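Local coordinates for protein VP1 (Polyomavirus HPyV6, PDB 4PCG) that is the major capsid protein, forms pentamers that build the icosahedral virion, and probably takes part in attachment to host cells, at residues 126-131 with 187-192; 172-177 with 231-236. One frame throughout, in Å; residues are numbered along the deposited sequence. Where two conformers were deposited one is given.

Contacts 1 and 2 join the same two layers of the VP1 subunit at neighbouring points, their centres about 11 Å apart. On one side are residues next to strands 129-132 and 177-179, which pair in a small three-stranded sheet; on the other, strands 187-194 and 227-239 flank strand 117-124 in the main sheet. Between the contacts, V130 CG2 of contact 1 packs on W177 CE3 of contact 2 at 3.5 Å, while L128 CB approaches T231 OG1 to 4.1 Å. Both contacts also touch a second subunit of the pentamer. The sodium ion, held by T48, T50, T52 and D54, is about 13 Å from the side chain of M235 in contact 2.

Contact 1. Residues 126-131 with 187-192; sequences SPLDVI and CRYFGR
L128 and C187 mark the closest approach of the two backbones, with their CA atoms 7.5 Å apart, a separation bridged by side chains and not by strand pairing. The isobutyl group of L128 does the reaching. With CG anti to the backbone N (chi1 -179°) and chi2 at 68°, CD1 is the methyl that reaches strand 187-192. There it meets two residues that point from the same side of the strand: it lies 4.2 Å from C187 SG and 4.4 Å from Y189 CD2, approaching the phenol ring obliquely. F120 of the adjacent strand 117-124 also packs against L128, and A179 against Y189. Beside the leucine, the polar backbone is tied down by N184, whose OD1 accepts a hydrogen bond from D129 N. Strand 187-192 pairs with strand 117-124 within the chain and also takes part in the pentamer interface: N207 of a second subunit hydrogen-bonds C187 O and Y189 N, and F190, G191 and R192 continue the sheet into that chain. Here a single leucine, in the segment leading into the small three-stranded sheet, packs onto the main sheet of the jelly-roll fold, whose intersubunit extension is a feature of the VP1 pentamer.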
loop_
_atom_site.group_PDB
_atom_site.type_symbol
_atom_site.label_atom_id
_atom_site.label_comp_id
_atom_site.label_asym_id
_atom_site.label_seq_id
_atom_site.Cartn_x
_atom_site.Cartn_y
_atom_site.Cartn_z
ATOM N N SER B 126 4.317 16.993 -29.229
ATOM C CA SER B 126 4.917 18.314 -29.118
ATOM C C SER B 126 5.428 18.419 -27.671
ATOM O O SER B 126 5.155 17.551 -26.849
ATOM C CB SER B 126 3.912 19.407 -29.468
ATOM O OG SER B 126 2.831 19.362 -28.598
ATOM N N PRO B 127 6.205 19.463 -27.363
ATOM C CA PRO B 127 6.744 19.536 -25.995
ATOM C C PRO B 127 5.695 19.552 -24.881
ATOM O O PRO B 127 4.572 20.021 -25.064
ATOM C CB PRO B 127 7.493 20.869 -25.994
ATOM C CG PRO B 127 7.799 21.174 -27.410
ATOM C CD PRO B 127 6.650 20.590 -28.202
ATOM N N LEU B 128 6.100 19.081 -23.708
ATOM C CA LEU B 128 5.262 19.031 -22.531
ATOM C C LEU B 128 4.875 20.440 -22.103
ATOM O O LEU B 128 5.755 21.285 -21.898
ATOM C CB LEU B 128 6.022 18.356 -21.384
ATOM C CG LEU B 128 5.260 18.192 -20.066
ATOM C CD1 LEU B 128 4.116 17.195 -20.211
ATOM C CD2 LEU B 128 6.200 17.794 -18.950
ATOM N N ASP B 129 3.581 20.680 -21.953
ATOM C CA ASP B 129 3.081 21.938 -21.404
ATOM C C ASP B 129 3.179 21.881 -19.880
ATOM O O ASP B 129 2.774 20.864 -19.249
ATOM C CB ASP B 129 1.639 22.160 -21.812
ATOM C CG ASP B 129 1.459 22.247 -23.316
ATOM O OD1 ASP B 129 1.970 23.233 -23.895
ATOM O OD2 ASP B 129 0.754 21.374 -23.905
ATOM N N VAL B 130 3.751 22.933 -19.294
ATOM C CA VAL B 130 3.925 22.992 -17.821
ATOM C C VAL B 130 3.449 24.330 -17.233
ATOM O O VAL B 130 3.322 25.336 -17.949
ATOM C CB VAL B 130 5.384 22.748 -17.386
ATOM C CG1 VAL B 130 5.764 21.270 -17.525
ATOM C CG2 VAL B 130 6.355 23.642 -18.151
ATOM N N ILE B 131 3.231 24.319 -15.918
ATOM C CA ILE B 131 2.800 25.459 -15.156
ATOM C C ILE B 131 3.922 25.661 -14.117
ATOM O O ILE B 131 4.322 24.704 -13.470
ATOM C CB ILE B 131 1.496 25.201 -14.394
ATOM C CG1 ILE B 131 0.349 24.777 -15.319
ATOM C CG2 ILE B 131 1.055 26.468 -13.645
ATOM C CD1 ILE B 131 -0.873 24.235 -14.585
ATOM N N CYS B 187 -0.605 14.288 -25.934
ATOM C CA CYS B 187 0.447 13.812 -25.045
ATOM C C CYS B 187 -0.197 12.966 -23.961
ATOM O O CYS B 187 -1.327 13.234 -23.579
ATOM C CB CYS B 187 1.124 15.011 -24.454
ATOM S SG CYS B 187 2.152 14.744 -23.019
ATOM N N ARG B 188 0.496 11.925 -23.518
ATOM C CA ARG B 188 0.098 11.202 -22.322
ATOM C C ARG B 188 1.205 11.341 -21.302
ATOM O O ARG B 188 2.395 11.187 -21.638
ATOM C CB ARG B 188 -0.102 9.731 -22.608
ATOM C CG ARG B 188 -1.019 9.449 -23.774
ATOM C CD ARG B 188 -2.425 10.014 -23.659
ATOM N NE ARG B 188 -3.111 9.608 -24.894
ATOM C CZ ARG B 188 -3.591 10.401 -25.838
ATOM N NH1 ARG B 188 -4.136 9.833 -26.917
ATOM N NH2 ARG B 188 -3.604 11.732 -25.732
ATOM N N TYR B 189 0.820 11.583 -20.053
ATOM C CA TYR B 189 1.808 11.674 -18.992
ATOM C C TYR B 189 1.288 11.037 -17.712
ATOM O O TYR B 189 0.075 10.935 -17.488
ATOM C CB TYR B 189 2.294 13.124 -18.779
ATOM C CG TYR B 189 1.237 14.068 -18.292
ATOM C CD1 TYR B 189 0.902 14.137 -16.941
ATOM C CD2 TYR B 189 0.529 14.871 -19.185
ATOM C CE1 TYR B 189 -0.087 14.985 -16.497
ATOM C CE2 TYR B 189 -0.454 15.734 -18.749
ATOM C CZ TYR B 189 -0.771 15.775 -17.401
ATOM O OH TYR B 189 -1.773 16.616 -16.992
ATOM N N PHE B 190 2.239 10.655 -16.862
ATOM C CA PHE B 190 1.929 10.063 -15.589
ATOM C C PHE B 190 2.975 10.494 -14.595
ATOM O O PHE B 190 4.167 10.412 -14.890
ATOM C CB PHE B 190 1.906 8.536 -15.603
ATOM C CG PHE B 190 1.546 7.989 -14.245
ATOM C CD1 PHE B 190 0.278 8.242 -13.707
ATOM C CD2 PHE B 190 2.500 7.394 -13.439
ATOM C CE1 PHE B 190 -0.047 7.826 -12.415
ATOM C CE2 PHE B 190 2.186 6.977 -12.149
ATOM C CZ PHE B 190 0.907 7.185 -11.643
ATOM N N GLY B 191 2.516 10.910 -13.425
ATOM C CA GLY B 191 3.411 11.351 -12.360
ATOM C C GLY B 191 3.001 10.875 -10.979
ATOM O O GLY B 191 1.836 10.646 -10.687
ATOM N N ARG B 192 3.990 10.782 -10.088
ATOM C CA ARG B 192 3.728 10.455 -8.711
ATOM C C ARG B 192 4.742 11.229 -7.866
ATOM O O ARG B 192 5.928 11.125 -8.105
ATOM C CB ARG B 192 3.869 8.959 -8.481
ATOM C CG ARG B 192 3.592 8.549 -7.048
ATOM C CD ARG B 192 3.434 7.046 -6.915
ATOM N NE ARG B 192 4.719 6.365 -7.024
ATOM C CZ ARG B 192 5.086 5.609 -8.050
ATOM N NH1 ARG B 192 6.271 5.030 -8.050
ATOM N NH2 ARG B 192 4.262 5.433 -9.076
#

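Contact 2. Residues 172-177 with 231-236; sequences FPIEIW and TSADML
I174 meets A233 and M235 through two different branches, packing a tight turn against strand 231-236; its CA lies 7.4 Å from that of A233. The ethyl branch of I174 starts between the backbone N and the carbonyl carbon (chi1 68°), leaving methyl CG2 anti to the carbonyl carbon. CG2 bears directly on A233 CB at 3.5 Å, tighter than usual van der Waals contact for two carbons. The ethyl branch, leaving CB on its own course, is fully extended and ends at M235, with CD1 4.1 Å from CE and 4.2 Å from CB of that residue. The methionine is extended through its first two torsions and then bends at the thioether (chi3 65°). The two side chains cross at a slant; the bend brings CE back toward the isoleucine, and CD1 meets both CB and CE.

The turn is fixed from within by P173 O, which accepts backbone hydrogen bonds from I176 N and W177 N, both 3.1 Å long. Beyond it, the W177 indole lies between F172 CD2, 3.6 Å above one face, and I176 CG2 on the opposite face, both offset toward the rim of the indole. E175 binds Y47 and S58 through its two carboxylate oxygens. The turn closes the loop that leads from strand 163-166 into strand 177-179, while strand 227-239 pairs with strands 62-67, 117-124 and 256-274; M118 and V257 pack on I174 and M235 respectively, and P96 of a second subunit touches both of these side chains.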
loop_
_atom_site.group_PDB
_atom_site.type_symbol
_atom_site.label_atom_id
_atom_site.label_comp_id
_atom_site.label_asym_id
_atom_site.label_seq_id
_atom_site.Cartn_x
_atom_site.Cartn_y
_atom_site.Cartn_z
ATOM N N PHE B 172 14.458 23.322 -16.692
ATOM C CA PHE B 172 13.170 23.381 -15.997
ATOM C C PHE B 172 13.196 22.527 -14.714
ATOM O O PHE B 172 13.036 21.314 -14.762
ATOM C CB PHE B 172 12.039 22.933 -16.917
ATOM C CG PHE B 172 11.730 23.918 -17.992
ATOM C CD1 PHE B 172 12.487 23.963 -19.161
ATOM C CD2 PHE B 172 10.644 24.785 -17.869
ATOM C CE1 PHE B 172 12.212 24.894 -20.146
ATOM C CE2 PHE B 172 10.348 25.692 -18.872
ATOM C CZ PHE B 172 11.127 25.740 -20.014
ATOM N N PRO B 173 13.377 23.184 -13.556
ATOM C CA PRO B 173 13.414 22.403 -12.313
ATOM C C PRO B 173 12.084 21.814 -11.945
ATOM O O PRO B 173 11.038 22.491 -11.998
ATOM C CB PRO B 173 13.907 23.413 -11.257
ATOM C CG PRO B 173 13.635 24.764 -11.827
ATOM C CD PRO B 173 13.698 24.599 -13.338
ATOM N N ILE B 174 12.110 20.560 -11.523
ATOM C CA ILE B 174 10.880 19.922 -11.067
ATOM C C ILE B 174 10.320 20.525 -9.782
ATOM O O ILE B 174 9.143 20.323 -9.468
ATOM C CB ILE B 174 11.011 18.390 -10.936
ATOM C CG1 ILE B 174 11.977 18.027 -9.790
ATOM C CG2 ILE B 174 11.435 17.773 -12.257
ATOM C CD1 ILE B 174 12.117 16.518 -9.560
ATOM N N GLU B 175 11.118 21.281 -9.028
ATOM C CA GLU B 175 10.598 21.897 -7.840
ATOM C C GLU B 175 9.754 23.140 -8.145
ATOM O O GLU B 175 9.255 23.771 -7.224
ATOM C CB GLU B 175 11.745 22.229 -6.880
ATOM C CG GLU B 175 12.298 20.997 -6.194
ATOM C CD GLU B 175 13.679 21.251 -5.600
ATOM O OE1 GLU B 175 13.751 21.846 -4.497
ATOM O OE2 GLU B 175 14.691 20.869 -6.241
ATOM N N ILE B 176 9.597 23.469 -9.436
ATOM C CA ILE B 176 8.853 24.635 -9.906
ATOM C C ILE B 176 7.758 24.274 -10.924
ATOM O O ILE B 176 6.657 24.834 -10.851
ATOM C CB ILE B 176 9.829 25.661 -10.543
ATOM C CG1 ILE B 176 10.788 26.247 -9.469
ATOM C CG2 ILE B 176 9.090 26.779 -11.243
ATOM C CD1 ILE B 176 10.090 27.120 -8.438
ATOM N N TRP B 177 8.074 23.373 -11.860
ATOM C CA TRP B 177 7.257 23.152 -13.055
ATOM C C TRP B 177 6.475 21.849 -13.014
ATOM O O TRP B 177 7.066 20.764 -12.996
ATOM C CB TRP B 177 8.126 23.188 -14.325
ATOM C CG TRP B 177 8.824 24.525 -14.523
ATOM C CD1 TRP B 177 10.086 24.853 -14.108
ATOM C CD2 TRP B 177 8.280 25.721 -15.124
ATOM N NE1 TRP B 177 10.366 26.163 -14.433
ATOM C CE2 TRP B 177 9.272 26.713 -15.052
ATOM C CE3 TRP B 177 7.061 26.036 -15.743
ATOM C CZ2 TRP B 177 9.079 28.009 -15.544
ATOM C CZ3 TRP B 177 6.879 27.320 -16.229
ATOM C CH2 TRP B 177 7.873 28.284 -16.129
ATOM N N THR B 231 9.684 13.073 -22.236
ATOM C CA THR B 231 10.082 13.905 -21.086
ATOM C C THR B 231 10.024 13.072 -19.816
ATOM O O THR B 231 9.086 12.294 -19.614
ATOM C CB THR B 231 9.164 15.145 -20.977
ATOM O OG1 THR B 231 9.017 15.767 -22.263
ATOM C CG2 THR B 231 9.757 16.160 -20.072
ATOM N N SER B 232 10.989 13.244 -18.922
ATOM C CA SER B 232 10.989 12.447 -17.710
ATOM C C SER B 232 11.629 13.209 -16.552
ATOM O O SER B 232 12.373 14.162 -16.762
ATOM C CB SER B 232 11.708 11.123 -17.926
ATOM O OG SER B 232 13.090 11.300 -18.105
ATOM N N ALA B 233 11.277 12.806 -15.350
ATOM C CA ALA B 233 11.990 13.246 -14.134
ATOM C C ALA B 233 11.798 12.181 -13.079
ATOM O O ALA B 233 10.654 11.780 -12.803
ATOM C CB ALA B 233 11.445 14.561 -13.631
ATOM N N ASP B 234 12.899 11.760 -12.454
ATOM C CA ASP B 234 12.860 10.654 -11.494
ATOM C C ASP B 234 13.805 10.876 -10.327
ATOM O O ASP B 234 14.966 10.477 -10.356
ATOM C CB ASP B 234 13.095 9.332 -12.221
ATOM C CG ASP B 234 11.944 9.008 -13.211
ATOM O OD1 ASP B 234 10.845 8.632 -12.742
ATOM O OD2 ASP B 234 12.118 9.167 -14.437
ATOM N N MET B 235 13.250 11.509 -9.288
ATOM C CA MET B 235 13.972 11.819 -8.060
ATOM C C MET B 235 13.572 10.802 -7.017
ATOM O O MET B 235 12.394 10.646 -6.704
ATOM C CB MET B 235 13.613 13.202 -7.544
ATOM C CG MET B 235 14.175 13.517 -6.154
ATOM S SD MET B 235 13.968 15.254 -5.716
ATOM C CE MET B 235 12.190 15.401 -5.624
ATOM N N LEU B 236 14.561 10.118 -6.457
ATOM C CA LEU B 236 14.313 9.028 -5.521
ATOM C C LEU B 236 14.528 9.369 -4.062
ATOM O O LEU B 236 14.121 8.606 -3.185
ATOM C CB LEU B 236 15.221 7.842 -5.906
ATOM C CG LEU B 236 15.081 7.359 -7.352
ATOM C CD1 LEU B 236 15.983 6.159 -7.629
ATOM C CD2 LEU B 236 13.650 7.023 -7.631
#